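Local coordinates for lombricine kinase (Urechis caupo, PDB 3JPZ), which catalyses the reversible transfer of a phosphoryl group between ATP and the guanidino compound lombricine, as a member of the phosphagen kinase family, at residues A[19-22]-A[23-27]; A[42-45]-A[46-50]; A[73-76]-A[77-81]. One frame throughout, in Å; residues are numbered along the deposited sequence.

Contact 1. Residues A[19-22]-A[23-27]; sequences CVVG and RHLNF
Arg23 folds its side chain back over the turn before it. Its CB lies 3.7 Å from Val20 O. CG is still near Gly22 C, at 4.1 Å. The chain then bends at chi3 (-60°), which swings CZ and the rest of the guanidinium over Cys19 O and Val20 CA. Cys19 O sits over one face of the group, 3.7 Å from Arg23 NH1, which also makes a weak bond to Gly18 O. Arg23 NH2 packs against Val20 CG2 at 3.7 Å and forms a salt bridge with Glu82. Glu82 also accepts a hydrogen bond from His24 NE2. Residues 20-24 form a short, weakly bonded helix in the N-terminal domain, and Glu82 lies on helix 73-83. Val21 O takes two donors, Leu25 N at 2.8 Å and His24 N at 3.1 Å. The first lies nearly in line with the C=O bond, and the second comes from above the carbonyl plane. The His24 ring has Val20 CG1 at its edge, 3.8 Å from CD2. Val21 CG1 lies beside Leu25 CB. Leu25 is the centre of an inverse gamma turn, and a water donates to both Gly22 O and Leu25 O.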
loop_
_atom_site.group_PDB
_atom_site.type_symbol
_atom_site.label_atom_id
_atom_site.label_comp_id
_atom_site.label_asym_id
_atom_site.label_seq_id
_atom_site.Cartn_x
_atom_site.Cartn_y
_atom_site.Cartn_z
ATOM N N CYS A 19 -14.025 -7.556 -10.059
ATOM C CA CYS A 19 -14.545 -6.449 -9.248
ATOM C C CYS A 19 -15.901 -5.941 -9.739
ATOM O O CYS A 19 -16.142 -5.825 -10.934
ATOM C CB CYS A 19 -13.552 -5.286 -9.227
ATOM S SG CYS A 19 -13.205 -4.589 -10.857
ATOM N N VAL A 20 -16.772 -5.601 -8.799
ATOM C CA VAL A 20 -18.071 -5.028 -9.127
ATOM C C VAL A 20 -17.922 -3.742 -9.935
ATOM O O VAL A 20 -18.660 -3.509 -10.894
ATOM C CB VAL A 20 -18.862 -4.714 -7.850
ATOM C CG1 VAL A 20 -20.174 -4.037 -8.192
ATOM C CG2 VAL A 20 -19.097 -5.991 -7.049
ATOM N N VAL A 21 -16.956 -2.915 -9.557
ATOM C CA VAL A 21 -16.802 -1.610 -10.194
ATOM C C VAL A 21 -16.589 -1.780 -11.688
ATOM O O VAL A 21 -17.142 -1.027 -12.487
ATOM C CB VAL A 21 -15.632 -0.819 -9.609
ATOM C CG1 VAL A 21 -15.269 0.353 -10.509
ATOM C CG2 VAL A 21 -15.973 -0.333 -8.211
ATOM N N GLY A 22 -15.799 -2.787 -12.051
ATOM C CA GLY A 22 -15.424 -3.022 -13.434
ATOM C C GLY A 22 -16.564 -3.457 -14.333
ATOM O O GLY A 22 -16.468 -3.359 -15.551
ATOM N N ARG A 23 -17.644 -3.948 -13.738
ATOM C CA ARG A 23 -18.809 -4.361 -14.511
ATOM C C ARG A 23 -19.778 -3.209 -14.723
ATOM O O ARG A 23 -20.711 -3.327 -15.515
ATOM C CB ARG A 23 -19.526 -5.519 -13.829
ATOM C CG ARG A 23 -18.871 -6.865 -14.091
ATOM C CD ARG A 23 -19.757 -8.002 -13.623
ATOM N NE ARG A 23 -20.048 -7.928 -12.194
ATOM C CZ ARG A 23 -19.240 -8.373 -11.234
ATOM N NH1 ARG A 23 -18.073 -8.923 -11.542
ATOM N NH2 ARG A 23 -19.596 -8.266 -9.960
ATOM N N HIS A 24 -19.552 -2.104 -14.018
ATOM C CA HIS A 24 -20.414 -0.926 -14.134
ATOM C C HIS A 24 -19.691 0.304 -14.678
ATOM O O HIS A 24 -20.322 1.206 -15.230
ATOM C CB HIS A 24 -21.046 -0.601 -12.781
ATOM C CG HIS A 24 -21.945 -1.682 -12.265
ATOM N ND1 HIS A 24 -23.200 -1.918 -12.788
ATOM C CD2 HIS A 24 -21.771 -2.593 -11.280
ATOM C CE1 HIS A 24 -23.760 -2.927 -12.147
ATOM N NE2 HIS A 24 -22.915 -3.354 -11.226
ATOM N N LEU A 25 -18.369 0.337 -14.539
ATOM C CA LEU A 25 -17.588 1.499 -14.945
ATOM C C LEU A 25 -17.073 1.307 -16.362
ATOM O O LEU A 25 -15.914 0.967 -16.568
ATOM C CB LEU A 25 -16.407 1.726 -13.995
ATOM C CG LEU A 25 -15.575 2.974 -14.298
ATOM C CD1 LEU A 25 -16.421 4.237 -14.193
ATOM C CD2 LEU A 25 -14.377 3.059 -13.379
ATOM N N ASN A 26 -17.954 1.503 -17.336
ATOM C CA ASN A 26 -17.563 1.460 -18.735
ATOM C C ASN A 26 -16.907 2.781 -19.088
ATOM O O ASN A 26 -17.009 3.742 -18.328
ATOM C CB ASN A 26 -18.777 1.193 -19.622
ATOM C CG ASN A 26 -19.878 2.213 -19.430
ATOM O OD1 ASN A 26 -19.619 3.392 -19.204
ATOM N ND2 ASN A 26 -21.119 1.763 -19.529
ATOM N N PHE A 27 -16.233 2.835 -20.233
ATOM C CA PHE A 27 -15.417 3.996 -20.568
ATOM C C PHE A 27 -16.189 5.306 -20.532
ATOM O O PHE A 27 -15.626 6.372 -20.276
ATOM C CB PHE A 27 -14.806 3.865 -21.956
ATOM C CG PHE A 27 -14.083 5.105 -22.386
ATOM C CD1 PHE A 27 -12.888 5.462 -21.778
ATOM C CD2 PHE A 27 -14.620 5.942 -23.350
ATOM C CE1 PHE A 27 -12.233 6.609 -22.139
ATOM C CE2 PHE A 27 -13.964 7.094 -23.720
ATOM C CZ PHE A 27 -12.771 7.429 -23.117
HETATM O O HOH W 1 -15.535 -1.562 -17.389
#

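Contact 2. Residues A[42-45]-A[46-50]; sequences VTVD and KVIQP
Residues 42-45 lead into helix 44-53, and residues 46-50 carry it on. The CA atoms of Val44 and Val47 are 5.3 Å apart. Val47 N donates to Thr43 O at 3.2 Å, and Ile48 N to Val44 O at 3.0 Å. Ile48 N also makes a weak bond to Asp45 O. The helix is kinked at Pro50, whose N has no bond to the turn before.

Thr43 is the N-cap. Its OG1 stands between the backbone N and the carbonyl carbon (chi1 67°), facing the first turn. There Thr43 OG1 accepts from Lys46 N at 3.1 Å in a fairly straight bond, with an angle of 165° at the hydrogen. This cap begins one of the helices of the phosphagen kinase N-terminal domain. Val42, just before the cap, lies roughly perpendicular to the Val47 side chain. The CG1 methyls of Val42 and Val47 are 3.4 Å apart, which is tight for carbons. On another side of the helix Val44 CG2 meets Ile48 CG2 at 4.2 Å. Ile48 CG1 rests on Val44 O at 3.2 Å.

The end of Lys46 leads away from the turn. Its chain bends at chi2 (68°), and NZ bonds to Pro131 O and Ser192 O. Asp45 OD1 accepts from Tyr30 OH. The second subunit of the dimer also meets this helix. Arg135 of that subunit forms a salt bridge with Asp45 OD1, and Asp197 of the same neighbouring subunit accepts a hydrogen bond from Gln49 NE2.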
loop_
_atom_site.group_PDB
_atom_site.type_symbol
_atom_site.label_atom_id
_atom_site.label_comp_id
_atom_site.label_asym_id
_atom_site.label_seq_id
_atom_site.Cartn_x
_atom_site.Cartn_y
_atom_site.Cartn_z
ATOM N N VAL A 42 -11.144 14.521 -3.872
ATOM C CA VAL A 42 -11.346 13.129 -4.243
ATOM C C VAL A 42 -11.716 13.059 -5.718
ATOM O O VAL A 42 -12.546 13.824 -6.197
ATOM C CB VAL A 42 -12.455 12.471 -3.413
ATOM C CG1 VAL A 42 -12.714 11.050 -3.913
ATOM C CG2 VAL A 42 -12.077 12.465 -1.949
ATOM N N THR A 43 -11.102 12.122 -6.428
ATOM C CA THR A 43 -11.338 11.951 -7.853
ATOM C C THR A 43 -11.860 10.553 -8.140
ATOM O O THR A 43 -11.750 9.664 -7.304
ATOM C CB THR A 43 -10.029 12.076 -8.630
ATOM O OG1 THR A 43 -9.194 10.962 -8.300
ATOM C CG2 THR A 43 -9.309 13.365 -8.277
ATOM N N VAL A 44 -12.404 10.353 -9.337
ATOM C CA VAL A 44 -12.897 9.039 -9.723
ATOM C C VAL A 44 -11.783 8.011 -9.563
ATOM O O VAL A 44 -12.008 6.918 -9.057
ATOM C CB VAL A 44 -13.437 9.019 -11.174
ATOM C CG1 VAL A 44 -12.302 9.132 -12.191
ATOM C CG2 VAL A 44 -14.248 7.752 -11.417
ATOM N N ASP A 45 -10.574 8.384 -9.971
ATOM C CA ASP A 45 -9.439 7.485 -9.889
ATOM C C ASP A 45 -9.205 7.015 -8.470
ATOM O O ASP A 45 -8.951 5.842 -8.251
ATOM C CB ASP A 45 -8.179 8.145 -10.439
ATOM C CG ASP A 45 -7.987 7.867 -11.905
ATOM O OD1 ASP A 45 -8.889 7.234 -12.495
ATOM O OD2 ASP A 45 -6.943 8.268 -12.459
ATOM N N LYS A 46 -9.286 7.938 -7.516
ATOM C CA LYS A 46 -9.173 7.597 -6.099
ATOM C C LYS A 46 -10.226 6.578 -5.649
ATOM O O LYS A 46 -9.906 5.600 -4.978
ATOM C CB LYS A 46 -9.320 8.856 -5.238
ATOM C CG LYS A 46 -9.272 8.565 -3.750
ATOM C CD LYS A 46 -7.891 8.114 -3.335
ATOM C CE LYS A 46 -7.887 7.539 -1.948
ATOM N NZ LYS A 46 -6.500 7.188 -1.519
ATOM N N VAL A 47 -11.490 6.810 -5.985
ATOM C CA VAL A 47 -12.538 5.955 -5.443
ATOM C C VAL A 47 -12.548 4.586 -6.110
ATOM O O VAL A 47 -13.068 3.627 -5.549
ATOM C CB VAL A 47 -13.929 6.598 -5.540
ATOM C CG1 VAL A 47 -13.912 7.967 -4.870
ATOM C CG2 VAL A 47 -14.391 6.695 -6.998
ATOM N N ILE A 48 -11.954 4.481 -7.294
ATOM C CA ILE A 48 -11.949 3.193 -7.994
ATOM C C ILE A 48 -10.610 2.475 -7.928
ATOM O O ILE A 48 -10.480 1.356 -8.422
ATOM C CB ILE A 48 -12.347 3.339 -9.474
ATOM C CG1 ILE A 48 -11.263 4.089 -10.248
ATOM C CG2 ILE A 48 -13.692 4.035 -9.594
ATOM C CD1 ILE A 48 -11.364 3.929 -11.728
ATOM N N GLN A 49 -9.611 3.103 -7.320
ATOM C CA GLN A 49 -8.273 2.507 -7.275
ATOM C C GLN A 49 -8.274 1.036 -6.848
ATOM O O GLN A 49 -7.674 0.200 -7.520
ATOM C CB GLN A 49 -7.343 3.292 -6.357
ATOM C CG GLN A 49 -5.911 2.769 -6.390
ATOM C CD GLN A 49 -5.280 2.879 -7.762
ATOM O OE1 GLN A 49 -5.120 3.968 -8.290
ATOM N NE2 GLN A 49 -4.917 1.740 -8.348
ATOM N N PRO A 50 -8.930 0.714 -5.722
ATOM C CA PRO A 50 -8.944 -0.674 -5.244
ATOM C C PRO A 50 -9.439 -1.653 -6.306
ATOM O O PRO A 50 -8.951 -2.783 -6.391
ATOM C CB PRO A 50 -9.930 -0.634 -4.076
ATOM C CG PRO A 50 -9.914 0.783 -3.615
ATOM C CD PRO A 50 -9.694 1.612 -4.841
#

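Contact 3. Residues A[73-76]-A[77-81]; sequences KELF and DAVIN
Lys73 and Asp77 form an i to i+4 salt bridge along helix 73-83, an alpha helix of the N-terminal domain. Lys73 NZ is 2.7 Å from Asp77 OD2. It comes to the syn side of that oxygen, 16° out of the carboxylate plane. The lysine chain is extended up to CE and then bends at chi4 (-45°), which turns NZ back onto the carboxylate. Lys73 CG also passes 3.6 Å from Asp77 OD2. The same two residues share a main-chain bond, Asp77 N to Lys73 O at 2.7 Å. Val79 N to Leu75 O and Ile80 N to Phe76 O continue the alpha-helical pattern. The bond from Ala78 N to Glu74 O is weak. On the buried sides Leu75 CD1 meets Val79 CG2 at 4.3 Å, and Phe76 CB meets Ile80 CD1 at 4.2 Å. Beyond this shell, Phe76 meets the ring of Tyr69, and Glu74 forms a salt bridge with Arg32. Asp77 OD1 pairs with Arg263 NH1. The carboxylate is thus held at both oxygens by cations, which probably stabilises its negative charge, limits its rotation and ties helix 73-83 to the loop carrying Arg263.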
loop_
_atom_site.group_PDB
_atom_site.type_symbol
_atom_site.label_atom_id
_atom_site.label_comp_id
_atom_site.label_asym_id
_atom_site.label_seq_id
_atom_site.Cartn_x
_atom_site.Cartn_y
_atom_site.Cartn_z
ATOM N N LYS A 73 -21.813 10.002 -8.009
ATOM C CA LYS A 73 -23.093 9.389 -7.685
ATOM C C LYS A 73 -23.441 8.212 -8.583
ATOM O O LYS A 73 -23.900 7.180 -8.104
ATOM C CB LYS A 73 -24.208 10.431 -7.762
ATOM C CG LYS A 73 -25.560 9.922 -7.300
ATOM C CD LYS A 73 -26.543 11.062 -7.124
ATOM C CE LYS A 73 -27.558 10.751 -6.036
ATOM N NZ LYS A 73 -28.083 9.366 -6.151
ATOM N N GLU A 74 -23.229 8.361 -9.882
ATOM C CA GLU A 74 -23.692 7.349 -10.822
ATOM C C GLU A 74 -22.874 6.068 -10.709
ATOM O O GLU A 74 -23.347 4.990 -11.073
ATOM C CB GLU A 74 -23.649 7.882 -12.251
ATOM C CG GLU A 74 -22.338 7.663 -12.976
ATOM C CD GLU A 74 -22.442 8.033 -14.437
ATOM O OE1 GLU A 74 -23.292 7.447 -15.140
ATOM O OE2 GLU A 74 -21.684 8.920 -14.874
ATOM N N LEU A 75 -21.653 6.189 -10.197
ATOM C CA LEU A 75 -20.803 5.026 -9.999
ATOM C C LEU A 75 -21.129 4.340 -8.682
ATOM O O LEU A 75 -21.252 3.112 -8.614
ATOM C CB LEU A 75 -19.322 5.422 -10.046
ATOM C CG LEU A 75 -18.326 4.281 -9.840
ATOM C CD1 LEU A 75 -18.672 3.061 -10.697
ATOM C CD2 LEU A 75 -16.917 4.765 -10.132
ATOM N N PHE A 76 -21.260 5.128 -7.623
ATOM C CA PHE A 76 -21.641 4.569 -6.344
ATOM C C PHE A 76 -23.022 3.959 -6.434
ATOM O O PHE A 76 -23.260 2.892 -5.895
ATOM C CB PHE A 76 -21.583 5.622 -5.244
ATOM C CG PHE A 76 -20.195 5.906 -4.778
ATOM C CD1 PHE A 76 -19.679 5.262 -3.666
ATOM C CD2 PHE A 76 -19.386 6.775 -5.478
ATOM C CE1 PHE A 76 -18.406 5.512 -3.249
ATOM C CE2 PHE A 76 -18.102 7.017 -5.065
ATOM C CZ PHE A 76 -17.610 6.389 -3.956
ATOM N N ASP A 77 -23.928 4.613 -7.143
ATOM C CA ASP A 77 -25.300 4.127 -7.184
ATOM C C ASP A 77 -25.367 2.766 -7.874
ATOM O O ASP A 77 -26.090 1.878 -7.439
ATOM C CB ASP A 77 -26.216 5.139 -7.857
ATOM C CG ASP A 77 -26.657 6.238 -6.911
ATOM O OD1 ASP A 77 -26.071 6.354 -5.815
ATOM O OD2 ASP A 77 -27.600 6.977 -7.260
ATOM N N ALA A 78 -24.596 2.588 -8.936
ATOM C CA ALA A 78 -24.624 1.321 -9.651
ATOM C C ALA A 78 -24.035 0.214 -8.784
ATOM O O ALA A 78 -24.546 -0.907 -8.742
ATOM C CB ALA A 78 -23.869 1.431 -10.957
ATOM N N VAL A 79 -22.952 0.534 -8.090
ATOM C CA VAL A 79 -22.265 -0.448 -7.278
ATOM C C VAL A 79 -23.139 -0.830 -6.083
ATOM O O VAL A 79 -23.328 -2.006 -5.799
ATOM C CB VAL A 79 -20.879 0.071 -6.820
ATOM C CG1 VAL A 79 -20.396 -0.677 -5.616
ATOM C CG2 VAL A 79 -19.871 -0.042 -7.956
ATOM N N ILE A 80 -23.675 0.177 -5.401
ATOM C CA ILE A 80 -24.585 -0.023 -4.283
ATOM C C ILE A 80 -25.747 -0.939 -4.654
ATOM O O ILE A 80 -26.181 -1.769 -3.852
ATOM C CB ILE A 80 -25.180 1.325 -3.805
ATOM C CG1 ILE A 80 -24.103 2.184 -3.145
ATOM C CG2 ILE A 80 -26.320 1.094 -2.833
ATOM C CD1 ILE A 80 -24.521 3.641 -2.935
ATOM N N ASN A 81 -26.265 -0.772 -5.863
ATOM C CA ASN A 81 -27.442 -1.527 -6.297
ATOM C C ASN A 81 -27.130 -3.006 -6.509
ATOM O O ASN A 81 -28.008 -3.859 -6.384
ATOM C CB ASN A 81 -28.004 -0.929 -7.582
ATOM C CG ASN A 81 -29.238 -1.666 -8.085
ATOM O OD1 ASN A 81 -30.233 -1.803 -7.375
ATOM N ND2 ASN A 81 -29.177 -2.130 -9.322
#

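Contacts 1, 2 and 3 follow one another along the chain, on helices 20-24, 44-53 and 73-83. All three belong to the N-terminal domain. The centres of contacts 1 and 3 are about 10 Å apart. Contact 2 is a little farther from each, with its centre about 13 Å from that of contact 1 and about 14 Å from that of contact 3. Each touches the other two. Ile48 is a shared point: Ile48 CD1 is 3.5 Å from Leu25 CD2, and Ile48 also packs on Leu75. Val79 meets Val20 and Val21, and Val47 meets Phe76. The three helices pack together as part of the apolar core of the N-terminal domain, away from the nucleotide-binding residues.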